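Local coordinates for protein N-acetylglucosaminidase (PDB 3OZP) that hydrolyses beta-linked N-acetylglucosamine units one at a time from the non-reducing ends of chitooligosaccharides, with a preference for short substrates, at residues H222-D227 with E275-A280; A280-G285 with G310-T315; G343-S348 with I400-T405. All blocks are in the same frame, centred on the assembly; numbering follows the deposited sequence.

Interaction 1: residues H222-D227 with E275-A280; sequences HWHITD and EFDAPA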
loop_
_atom_site.group_PDB
_atom_site.type_symbol
_atom_site.label_atom_id
_atom_site.label_comp_id
_atom_site.label_asym_id
_atom_site.label_seq_id
_atom_site.Cartn_x
_atom_site.Cartn_y
_atom_site.Cartn_z
ATOM N N HIS A 222 11.851 3.863 -16.420
ATOM C CA HIS A 222 11.428 3.154 -17.620
ATOM C C HIS A 222 9.906 3.219 -17.648
ATOM O O HIS A 222 9.221 2.564 -16.862
ATOM C CB HIS A 222 11.988 1.719 -17.567
ATOM C CG HIS A 222 11.443 0.769 -18.594
ATOM N ND1 HIS A 222 10.527 1.126 -19.560
ATOM C CD2 HIS A 222 11.720 -0.539 -18.811
ATOM C CE1 HIS A 222 10.245 0.077 -20.309
ATOM N NE2 HIS A 222 10.953 -0.947 -19.875
ATOM N N TRP A 223 9.398 4.052 -18.549
ATOM C CA TRP A 223 7.974 4.360 -18.622
ATOM C C TRP A 223 7.306 3.471 -19.666
ATOM O O TRP A 223 7.368 3.750 -20.868
ATOM C CB TRP A 223 7.801 5.844 -18.963
ATOM C CG TRP A 223 6.435 6.425 -18.708
ATOM C CD1 TRP A 223 5.248 5.751 -18.626
ATOM C CD2 TRP A 223 6.115 7.814 -18.562
ATOM N NE1 TRP A 223 4.216 6.632 -18.410
ATOM C CE2 TRP A 223 4.717 7.904 -18.369
ATOM C CE3 TRP A 223 6.877 8.990 -18.557
ATOM C CZ2 TRP A 223 4.063 9.124 -18.183
ATOM C CZ3 TRP A 223 6.228 10.205 -18.369
ATOM C CH2 TRP A 223 4.832 10.260 -18.182
ATOM N N HIS A 224 6.692 2.386 -19.194
ATOM C CA HIS A 224 5.950 1.467 -20.045
ATOM C C HIS A 224 4.569 2.082 -20.248
ATOM O O HIS A 224 3.617 1.788 -19.516
ATOM C CB HIS A 224 5.866 0.088 -19.384
ATOM C CG HIS A 224 5.183 -0.951 -20.219
ATOM N ND1 HIS A 224 5.872 -1.809 -21.050
ATOM C CD2 HIS A 224 3.878 -1.294 -20.322
ATOM C CE1 HIS A 224 5.017 -2.626 -21.641
ATOM N NE2 HIS A 224 3.800 -2.334 -21.216
ATOM N N ILE A 225 4.487 2.949 -21.250
ATOM C CA ILE A 225 3.382 3.902 -21.379
ATOM C C ILE A 225 2.146 3.361 -22.117
ATOM O O ILE A 225 1.033 3.832 -21.874
ATOM C CB ILE A 225 3.891 5.261 -21.961
ATOM C CG1 ILE A 225 2.865 6.383 -21.759
ATOM C CG2 ILE A 225 4.358 5.121 -23.427
ATOM C CD1 ILE A 225 3.465 7.789 -21.846
ATOM N N THR A 226 2.329 2.362 -22.978
ATOM C CA THR A 226 1.216 1.773 -23.721
ATOM C C THR A 226 1.160 0.264 -23.534
ATOM O O THR A 226 2.167 -0.371 -23.232
ATOM C CB THR A 226 1.308 2.065 -25.246
ATOM O OG1 THR A 226 2.559 1.580 -25.754
ATOM C CG2 THR A 226 1.185 3.556 -25.529
ATOM N N ASP A 227 -0.029 -0.299 -23.698
ATOM C CA ASP A 227 -0.193 -1.748 -23.759
ATOM C C ASP A 227 -1.551 -2.025 -24.377
ATOM O O ASP A 227 -2.183 -1.110 -24.901
ATOM C CB ASP A 227 -0.054 -2.400 -22.375
ATOM C CG ASP A 227 0.567 -3.788 -22.446
ATOM O OD1 ASP A 227 -0.132 -4.739 -22.873
ATOM O OD2 ASP A 227 1.752 -3.932 -22.070
ATOM N N GLU A 275 8.991 3.332 -23.341
ATOM C CA GLU A 275 8.798 2.087 -24.071
ATOM C C GLU A 275 7.526 2.138 -24.904
ATOM O O GLU A 275 6.446 2.459 -24.389
ATOM C CB GLU A 275 8.724 0.878 -23.131
ATOM C CG GLU A 275 8.533 -0.455 -23.868
ATOM C CD GLU A 275 8.293 -1.641 -22.948
ATOM O OE1 GLU A 275 8.442 -1.498 -21.716
ATOM O OE2 GLU A 275 7.941 -2.728 -23.456
ATOM N N PHE A 276 7.657 1.829 -26.193
ATOM C CA PHE A 276 6.493 1.459 -26.976
ATOM C C PHE A 276 6.570 -0.028 -27.283
ATOM O O PHE A 276 7.310 -0.453 -28.170
ATOM C CB PHE A 276 6.338 2.277 -28.265
ATOM C CG PHE A 276 5.068 1.960 -29.001
ATOM C CD1 PHE A 276 3.862 2.539 -28.606
ATOM C CD2 PHE A 276 5.065 1.048 -30.053
ATOM C CE1 PHE A 276 2.673 2.223 -29.255
ATOM C CE2 PHE A 276 3.880 0.726 -30.715
ATOM C CZ PHE A 276 2.681 1.314 -30.312
ATOM N N ASP A 277 5.804 -0.808 -26.532
ATOM C CA ASP A 277 5.806 -2.255 -26.667
ATOM C C ASP A 277 5.149 -2.688 -27.983
ATOM O O ASP A 277 4.002 -2.327 -28.267
ATOM C CB ASP A 277 5.090 -2.878 -25.473
ATOM C CG ASP A 277 5.426 -4.336 -25.284
ATOM O OD1 ASP A 277 5.126 -4.864 -24.197
ATOM O OD2 ASP A 277 5.997 -4.952 -26.210
ATOM N N ALA A 278 5.896 -3.446 -28.787
ATOM C CA ALA A 278 5.418 -3.950 -30.077
ATOM C C ALA A 278 6.153 -5.244 -30.442
ATOM O O ALA A 278 7.301 -5.424 -30.032
ATOM C CB ALA A 278 5.626 -2.898 -31.160
ATOM N N PRO A 279 5.519 -6.138 -31.236
ATOM C CA PRO A 279 4.206 -6.039 -31.886
ATOM C C PRO A 279 3.038 -6.617 -31.088
ATOM O O PRO A 279 1.892 -6.468 -31.506
ATOM C CB PRO A 279 4.406 -6.844 -33.172
ATOM C CG PRO A 279 5.348 -7.919 -32.772
ATOM C CD PRO A 279 6.252 -7.332 -31.699
ATOM N N ALA A 280 3.316 -7.285 -29.973
ATOM C CA ALA A 280 2.259 -7.687 -29.050
ATOM C C ALA A 280 1.947 -6.522 -28.107
ATOM O O ALA A 280 2.513 -5.435 -28.249
ATOM C CB ALA A 280 2.665 -8.929 -28.268
HETATM O O HOH W 1 1.892 -0.841 -27.015
HETATM O O HOH W 2 4.876 0.154 -23.894
#
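H224 meets E275 through its ring edge: H224 ND1 donates a nearly straight 2.7 Å hydrogen bond to E275 OE1. The place of that oxygen is less certain than the rest, because it also crowds the modelled H222 ring. E275 extends fully to get there, CG anti to the backbone N (chi1 -180°), and its carboxylate is turned 78° against the imidazole. At the other ring nitrogen, H224 NE2 donates at 2.7 Å to D227 OD2, which lies in the ring plane and accepts through the lone pair pointing away from OD1. If both bonds are as modelled, they would hold the imidazole against rotation. Between the two, D277 OD1 comes to the same edge, 3.4 Å from H224 CE1.

H224 is therefore a second-shell residue for D227, an inferred active-site residue whose OD1 accepts from H281 ND1. E275 OE2 is taken by W402 NE1.

The main chains join where E275 N donates to W223 O at 3.0 Å. The short strands 222-224 and 275-278 are inclined at 45°, and past the bond waters bridge the segments. One water, lying over the centre of the H224 ring, donates to T226 O and E275 O and accepts from D277 N. A second accepts a hydrogen bond from T226 OG1 and donates to D277 O, while T226 OG1 also lies 3.3 Å from F276 CD1.

These are the C-terminal ends of strands 220-224 and 271-278, adjacent staves of the eight-stranded TIM barrel. H222 and H224 also touch L193 of strand 189-195, whereas F276 packs against I326, Y327 and M330 of helix 317-333, and A278 meets F381 of helix 373-393.

Interaction 2: residues A280-G285 with G310-T315; sequences AHVGEG and GQLNPT. With OAN (O-(2-acetamido-2-deoxy D-glucopyranosylidene) amino-N-phenylcarbamate), chain B.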
loop_
_atom_site.group_PDB
_atom_site.type_symbol
_atom_site.label_atom_id
_atom_site.label_comp_id
_atom_site.label_asym_id
_atom_site.label_seq_id
_atom_site.Cartn_x
_atom_site.Cartn_y
_atom_site.Cartn_z
ATOM N N ALA A 280 3.316 -7.285 -29.973
ATOM C CA ALA A 280 2.259 -7.687 -29.050
ATOM C C ALA A 280 1.947 -6.522 -28.107
ATOM O O ALA A 280 2.513 -5.435 -28.249
ATOM C CB ALA A 280 2.665 -8.929 -28.268
ATOM N N HIS A 281 1.044 -6.746 -27.155
ATOM C CA HIS A 281 0.721 -5.732 -26.143
ATOM C C HIS A 281 0.252 -4.421 -26.779
ATOM O O HIS A 281 0.687 -3.327 -26.410
ATOM C CB HIS A 281 1.911 -5.524 -25.198
ATOM C CG HIS A 281 2.192 -6.712 -24.339
ATOM N ND1 HIS A 281 1.478 -6.984 -23.192
ATOM C CD2 HIS A 281 3.071 -7.731 -24.485
ATOM C CE1 HIS A 281 1.922 -8.106 -22.656
ATOM N NE2 HIS A 281 2.890 -8.579 -23.421
ATOM N N VAL A 282 -0.621 -4.565 -27.773
ATOM C CA VAL A 282 -1.322 -3.447 -28.392
ATOM C C VAL A 282 -2.796 -3.827 -28.456
ATOM O O VAL A 282 -3.139 -5.007 -28.429
ATOM C CB VAL A 282 -0.784 -3.103 -29.817
ATOM C CG1 VAL A 282 0.677 -2.665 -29.766
ATOM C CG2 VAL A 282 -0.966 -4.277 -30.783
ATOM N N GLY A 283 -3.669 -2.831 -28.509
ATOM C CA GLY A 283 -5.099 -3.093 -28.549
ATOM C C GLY A 283 -5.901 -1.817 -28.582
ATOM O O GLY A 283 -6.224 -1.303 -29.657
ATOM N N GLU A 284 -6.207 -1.297 -27.395
ATOM C CA GLU A 284 -6.978 -0.065 -27.266
ATOM C C GLU A 284 -6.290 1.096 -27.969
ATOM O O GLU A 284 -5.079 1.305 -27.818
ATOM C CB GLU A 284 -7.231 0.271 -25.792
ATOM C CG GLU A 284 -8.260 -0.628 -25.111
ATOM C CD GLU A 284 -9.707 -0.339 -25.530
ATOM O OE1 GLU A 284 -10.590 -1.165 -25.220
ATOM O OE2 GLU A 284 -9.969 0.710 -26.154
ATOM N N GLY A 285 -7.079 1.845 -28.735
ATOM C CA GLY A 285 -6.577 2.979 -29.502
ATOM C C GLY A 285 -6.467 2.679 -30.983
ATOM O O GLY A 285 -6.563 3.583 -31.813
ATOM N N GLY A 310 -4.291 -8.903 -28.559
ATOM C CA GLY A 310 -4.113 -7.872 -29.570
ATOM C C GLY A 310 -2.667 -7.775 -30.007
ATOM O O GLY A 310 -1.763 -7.670 -29.171
ATOM N N GLN A 311 -2.453 -7.825 -31.319
ATOM C CA GLN A 311 -1.112 -7.704 -31.901
ATOM C C GLN A 311 -1.154 -6.879 -33.169
ATOM O O GLN A 311 -2.165 -6.861 -33.870
ATOM C CB GLN A 311 -0.515 -9.079 -32.225
ATOM C CG GLN A 311 -0.371 -9.990 -31.035
ATOM C CD GLN A 311 0.604 -11.126 -31.258
ATOM O OE1 GLN A 311 0.793 -11.611 -32.382
ATOM N NE2 GLN A 311 1.228 -11.563 -30.182
ATOM N N LEU A 312 -0.047 -6.206 -33.468
ATOM C CA LEU A 312 0.074 -5.459 -34.709
ATOM C C LEU A 312 0.113 -6.421 -35.896
ATOM O O LEU A 312 0.579 -7.556 -35.770
ATOM C CB LEU A 312 1.324 -4.575 -34.690
ATOM C CG LEU A 312 1.389 -3.441 -33.657
ATOM C CD1 LEU A 312 2.747 -2.755 -33.716
ATOM C CD2 LEU A 312 0.256 -2.421 -33.845
ATOM N N ASN A 313 -0.410 -5.966 -37.029
ATOM C CA ASN A 313 -0.328 -6.710 -38.280
ATOM C C ASN A 313 0.855 -6.175 -39.085
ATOM O O ASN A 313 0.758 -5.105 -39.690
ATOM C CB ASN A 313 -1.641 -6.574 -39.067
ATOM C CG ASN A 313 -1.680 -7.446 -40.318
ATOM O OD1 ASN A 313 -0.644 -7.841 -40.860
ATOM N ND2 ASN A 313 -2.889 -7.746 -40.783
ATOM N N PRO A 314 1.977 -6.919 -39.097
ATOM C CA PRO A 314 3.207 -6.430 -39.722
ATOM C C PRO A 314 3.147 -6.357 -41.250
ATOM O O PRO A 314 4.031 -5.760 -41.868
ATOM C CB PRO A 314 4.266 -7.459 -39.290
ATOM C CG PRO A 314 3.599 -8.356 -38.307
ATOM C CD PRO A 314 2.139 -8.286 -38.579
ATOM N N THR A 315 2.113 -6.947 -41.844
ATOM C CA THR A 315 1.984 -7.010 -43.303
ATOM C C THR A 315 1.404 -5.731 -43.906
ATOM O O THR A 315 1.436 -5.548 -45.124
ATOM C CB THR A 315 1.150 -8.233 -43.755
ATOM O OG1 THR A 315 -0.230 -8.024 -43.439
ATOM C CG2 THR A 315 1.632 -9.500 -43.062
HETATM C CAH OAN B . 7.983 -8.894 -19.942
HETATM C CAG OAN B . 6.751 -9.153 -19.074
HETATM O OAN OAN B . 6.858 -9.224 -17.851
HETATM N NAI OAN B . 5.594 -9.308 -19.757
HETATM C CAB OAN B . 4.276 -9.533 -19.119
HETATM C CAC OAN B . 3.780 -8.160 -18.603
HETATM O OAJ OAN B . 3.040 -7.499 -19.632
HETATM C CAD OAN B . 2.923 -8.331 -17.370
HETATM O OAK OAN B . 2.451 -7.053 -16.928
HETATM C CAE OAN B . 3.809 -8.974 -16.326
HETATM C CAF OAN B . 3.067 -9.110 -15.000
HETATM O OAM OAN B . 3.925 -9.702 -14.022
HETATM O OAL OAN B . 4.193 -10.294 -16.781
HETATM C CAA OAN B . 4.342 -10.557 -18.129
HETATM N NAY OAN B . 4.559 -11.803 -18.551
HETATM O OAQ OAN B . 4.667 -12.844 -17.500
HETATM C CAP OAN B . 3.886 -13.955 -17.656
HETATM O OAR OAN B . 3.857 -14.561 -18.730
HETATM N NAO OAN B . 3.194 -14.378 -16.582
HETATM C CAS OAN B . 2.413 -15.464 -16.587
HETATM C CAT OAN B . 2.971 -16.738 -16.445
HETATM C CAU OAN B . 2.145 -17.863 -16.418
HETATM C CAV OAN B . 0.759 -17.714 -16.518
HETATM C CAW OAN B . 0.196 -16.444 -16.644
HETATM C CAX OAN B . 1.024 -15.319 -16.670
HETATM O O HOH W 3 -0.982 -8.605 -26.637
#
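G310 O accepts a 2.8 Å hydrogen bond from a water that itself accepts from H281 N, and this bridge takes the place of any direct hydrogen bond between A280-G285 and G310-T315. Beside it the backbones run close: G310 CA, bearing no side chain, makes a CH...O contact of 3.2 Å with V282 O. V282 supplies most of the apolar contact. With CG1 anti to the carbonyl carbon (chi1 -62°), its CG2 branch is turned onto the main chain, 3.4 Å from L312 N, and meets L312 CD2 at 3.8 Å, the two side chains crossing at about a right angle.

Both segments belong to the long excursion between strand 271-278 and helix 317-333 of the TIM barrel, in which strand 311-312 pairs antiparallel with strand 292-293. The excursion also carries V305, an important determinant of glycosidic-bond specificity, and E306, essential for binding chitooligosaccharides. On the pocket side, H281 CE1 lies 3.3 Å from OAJ, the 3-hydroxyl oxygen of the bound inhibitor's sugar. Besides its partner D227, the H281 ring is hydrogen-bonded through NE2 to E346 OE1. Further along, E284 forms a salt bridge with K16 of the second subunit.

Interaction 3: residues G343-S348 with I400-T405; sequences GGDEVS and ILWTST. With OAN (O-(2-acetamido-2-deoxy D-glucopyranosylidene) amino-N-phenylcarbamate), chain B.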
loop_
_atom_site.group_PDB
_atom_site.type_symbol
_atom_site.label_atom_id
_atom_site.label_comp_id
_atom_site.label_asym_id
_atom_site.label_seq_id
_atom_site.Cartn_x
_atom_site.Cartn_y
_atom_site.Cartn_z
ATOM N N GLY A 343 10.106 -3.096 -26.513
ATOM C CA GLY A 343 9.299 -4.188 -25.985
ATOM C C GLY A 343 9.674 -5.556 -26.521
ATOM O O GLY A 343 10.714 -6.112 -26.160
ATOM N N GLY A 344 8.809 -6.100 -27.372
ATOM C CA GLY A 344 9.021 -7.411 -27.979
ATOM C C GLY A 344 8.841 -8.586 -27.040
ATOM O O GLY A 344 9.444 -9.644 -27.240
ATOM N N ASP A 345 8.024 -8.417 -26.005
ATOM C CA ASP A 345 7.692 -9.548 -25.144
ATOM C C ASP A 345 6.472 -10.297 -25.665
ATOM O O ASP A 345 5.522 -9.684 -26.154
ATOM C CB ASP A 345 7.488 -9.124 -23.678
ATOM C CG ASP A 345 6.409 -8.056 -23.505
ATOM O OD1 ASP A 345 6.289 -7.174 -24.376
ATOM O OD2 ASP A 345 5.691 -8.088 -22.484
ATOM N N GLU A 346 6.537 -11.626 -25.585
ATOM C CA GLU A 346 5.364 -12.505 -25.672
ATOM C C GLU A 346 4.517 -12.407 -26.946
ATOM O O GLU A 346 3.286 -12.306 -26.877
ATOM C CB GLU A 346 4.479 -12.308 -24.436
ATOM C CG GLU A 346 5.230 -12.464 -23.127
ATOM C CD GLU A 346 4.399 -12.084 -21.925
ATOM O OE1 GLU A 346 3.656 -11.077 -21.989
ATOM O OE2 GLU A 346 4.495 -12.800 -20.914
ATOM N N VAL A 347 5.169 -12.467 -28.102
ATOM C CA VAL A 347 4.448 -12.495 -29.374
ATOM C C VAL A 347 3.780 -13.858 -29.582
ATOM O O VAL A 347 4.416 -14.903 -29.458
ATOM C CB VAL A 347 5.360 -12.111 -30.554
ATOM C CG1 VAL A 347 4.650 -12.304 -31.882
ATOM C CG2 VAL A 347 5.797 -10.673 -30.411
ATOM N N SER A 348 2.485 -13.824 -29.877
ATOM C CA SER A 348 1.677 -15.021 -30.049
ATOM C C SER A 348 1.643 -15.450 -31.512
ATOM O O SER A 348 1.304 -14.655 -32.395
ATOM C CB SER A 348 0.259 -14.774 -29.533
ATOM O OG SER A 348 -0.612 -15.848 -29.852
ATOM N N ILE A 400 16.226 -1.514 -26.700
ATOM C CA ILE A 400 15.997 -2.588 -25.742
ATOM C C ILE A 400 14.820 -3.462 -26.160
ATOM O O ILE A 400 13.776 -2.963 -26.608
ATOM C CB ILE A 400 15.746 -2.060 -24.298
ATOM C CG1 ILE A 400 16.790 -1.009 -23.900
ATOM C CG2 ILE A 400 15.733 -3.217 -23.293
ATOM C CD1 ILE A 400 16.496 -0.290 -22.577
ATOM N N LEU A 401 15.013 -4.767 -26.006
ATOM C CA LEU A 401 13.967 -5.764 -26.156
ATOM C C LEU A 401 13.945 -6.660 -24.921
ATOM O O LEU A 401 14.991 -6.905 -24.316
ATOM C CB LEU A 401 14.235 -6.611 -27.401
ATOM C CG LEU A 401 13.469 -6.433 -28.721
ATOM C CD1 LEU A 401 12.953 -5.033 -29.014
ATOM C CD2 LEU A 401 14.285 -7.001 -29.895
ATOM N N TRP A 402 12.755 -7.140 -24.549
ATOM C CA TRP A 402 12.606 -8.138 -23.492
ATOM C C TRP A 402 13.126 -9.488 -23.977
ATOM O O TRP A 402 13.118 -9.755 -25.186
ATOM C CB TRP A 402 11.133 -8.307 -23.107
ATOM C CG TRP A 402 10.496 -7.092 -22.512
ATOM C CD1 TRP A 402 9.648 -6.227 -23.135
ATOM C CD2 TRP A 402 10.649 -6.611 -21.174
ATOM N NE1 TRP A 402 9.259 -5.237 -22.267
ATOM C CE2 TRP A 402 9.862 -5.446 -21.057
ATOM C CE3 TRP A 402 11.374 -7.054 -20.059
ATOM C CZ2 TRP A 402 9.787 -4.709 -19.875
ATOM C CZ3 TRP A 402 11.289 -6.332 -18.880
ATOM C CH2 TRP A 402 10.506 -5.166 -18.799
ATOM N N THR A 403 13.563 -10.335 -23.043
ATOM C CA THR A 403 13.801 -11.749 -23.357
ATOM C C THR A 403 12.497 -12.378 -23.833
ATOM O O THR A 403 11.426 -12.134 -23.258
ATOM C CB THR A 403 14.348 -12.580 -22.167
ATOM O OG1 THR A 403 13.562 -12.341 -20.996
ATOM C CG2 THR A 403 15.802 -12.257 -21.880
ATOM N N SER A 404 12.605 -13.172 -24.892
ATOM C CA SER A 404 11.459 -13.770 -25.572
ATOM C C SER A 404 11.948 -14.900 -26.478
ATOM O O SER A 404 13.135 -15.232 -26.479
ATOM C CB SER A 404 10.748 -12.714 -26.423
ATOM O OG SER A 404 11.557 -12.321 -27.523
ATOM N N THR A 405 11.027 -15.468 -27.254
ATOM C CA THR A 405 11.346 -16.480 -28.264
ATOM C C THR A 405 12.338 -15.934 -29.293
ATOM O O THR A 405 13.227 -16.658 -29.746
ATOM C CB THR A 405 10.060 -16.992 -28.959
ATOM O OG1 THR A 405 9.187 -17.550 -27.973
ATOM C CG2 THR A 405 10.372 -18.069 -29.996
HETATM C CAH OAN B . 7.983 -8.894 -19.942
HETATM C CAG OAN B . 6.751 -9.153 -19.074
HETATM O OAN OAN B . 6.858 -9.224 -17.851
HETATM N NAI OAN B . 5.594 -9.308 -19.757
HETATM C CAB OAN B . 4.276 -9.533 -19.119
HETATM C CAC OAN B . 3.780 -8.160 -18.603
HETATM O OAJ OAN B . 3.040 -7.499 -19.632
HETATM C CAD OAN B . 2.923 -8.331 -17.370
HETATM O OAK OAN B . 2.451 -7.053 -16.928
HETATM C CAE OAN B . 3.809 -8.974 -16.326
HETATM C CAF OAN B . 3.067 -9.110 -15.000
HETATM O OAM OAN B . 3.925 -9.702 -14.022
HETATM O OAL OAN B . 4.193 -10.294 -16.781
HETATM C CAA OAN B . 4.342 -10.557 -18.129
HETATM N NAY OAN B . 4.559 -11.803 -18.551
HETATM O OAQ OAN B . 4.667 -12.844 -17.500
HETATM C CAP OAN B . 3.886 -13.955 -17.656
HETATM O OAR OAN B . 3.857 -14.561 -18.730
HETATM N NAO OAN B . 3.194 -14.378 -16.582
HETATM C CAS OAN B . 2.413 -15.464 -16.587
HETATM C CAT OAN B . 2.971 -16.738 -16.445
HETATM C CAU OAN B . 2.145 -17.863 -16.418
HETATM C CAV OAN B . 0.759 -17.714 -16.518
HETATM C CAW OAN B . 0.196 -16.444 -16.644
HETATM C CAX OAN B . 1.024 -15.319 -16.670
HETATM O O HOH W 4 12.089 -9.798 -27.747
HETATM O O HOH W 5 8.715 -12.553 -23.668
HETATM O O HOH W 6 6.988 -15.664 -29.156
#
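This contact joins adjacent parallel strands of the barrel, 340-343 and 399-402, just where both run out into active-site loops, with one direct backbone bond followed by water bridges. W402 N donates to G343 O at 2.8 Å, nearly along the C=O axis, and W402 CD1 also sits 3.2 Å from that oxygen. The touching parts run within 3° of each other. Past the bond, a water accepts a 2.6 Å hydrogen bond from S404 OG and donates to G344 O and W402 O, tying G344 to the strand end and to S404 beyond it; another links T403 O with, weakly, E346 N.

D345 lies alongside W402, pointing the same way, with D345 CB 3.7 Å from W402 CD1 and the carboxylate plane 46° from the indole. Its CG sits between the backbone N and carbonyl carbon (chi1 57°), which directs OD2 to the inhibitor: the acetamido nitrogen NAI donates to D345 OD2 at 3.0 Å. The methyl carbon CAH of the same acetamido group rests 3.7 Å above one face of W402, offset toward its rim. Together these two residues grip the 2-acetamido group that the enzyme requires in its substrates.

The Asp-Glu sequence here is consistent with the catalytic pair of glycoside hydrolase family 20, in which the substrate's own acetamido group takes part in catalysis. The extended side chain of E346 brings its carboxylate beside the anomeric end of the sugar, and E346 OE2 lies 2.6 Å from NAY, the inhibitor nitrogen on the anomeric carbon, where a substrate carries its glycosidic oxygen. H281 is the outside partner of E346, and E275 that of W402, whose ring also meets those of W426 and W502.

How the interactions relate
Interactions 1, 2 and 3 follow one another along the chain within the family 20 catalytic domain. Interactions 1 and 3 lie in the same parallel barrel sheet, on strands 220-224 and 271-278 and on 340-343 and 399-402, the second to fifth in order; interaction 2 lies in the loop that continues from strand 271-278 and shares A280 with interaction 1. The centre of interaction 1 is about 11 Å from each of the others, which are about 14 Å apart. Each contributes one member of the inferred charge relay, D227, H281 and E346, so neighbouring strand ends and their loops bring the relay together beside the inhibitor.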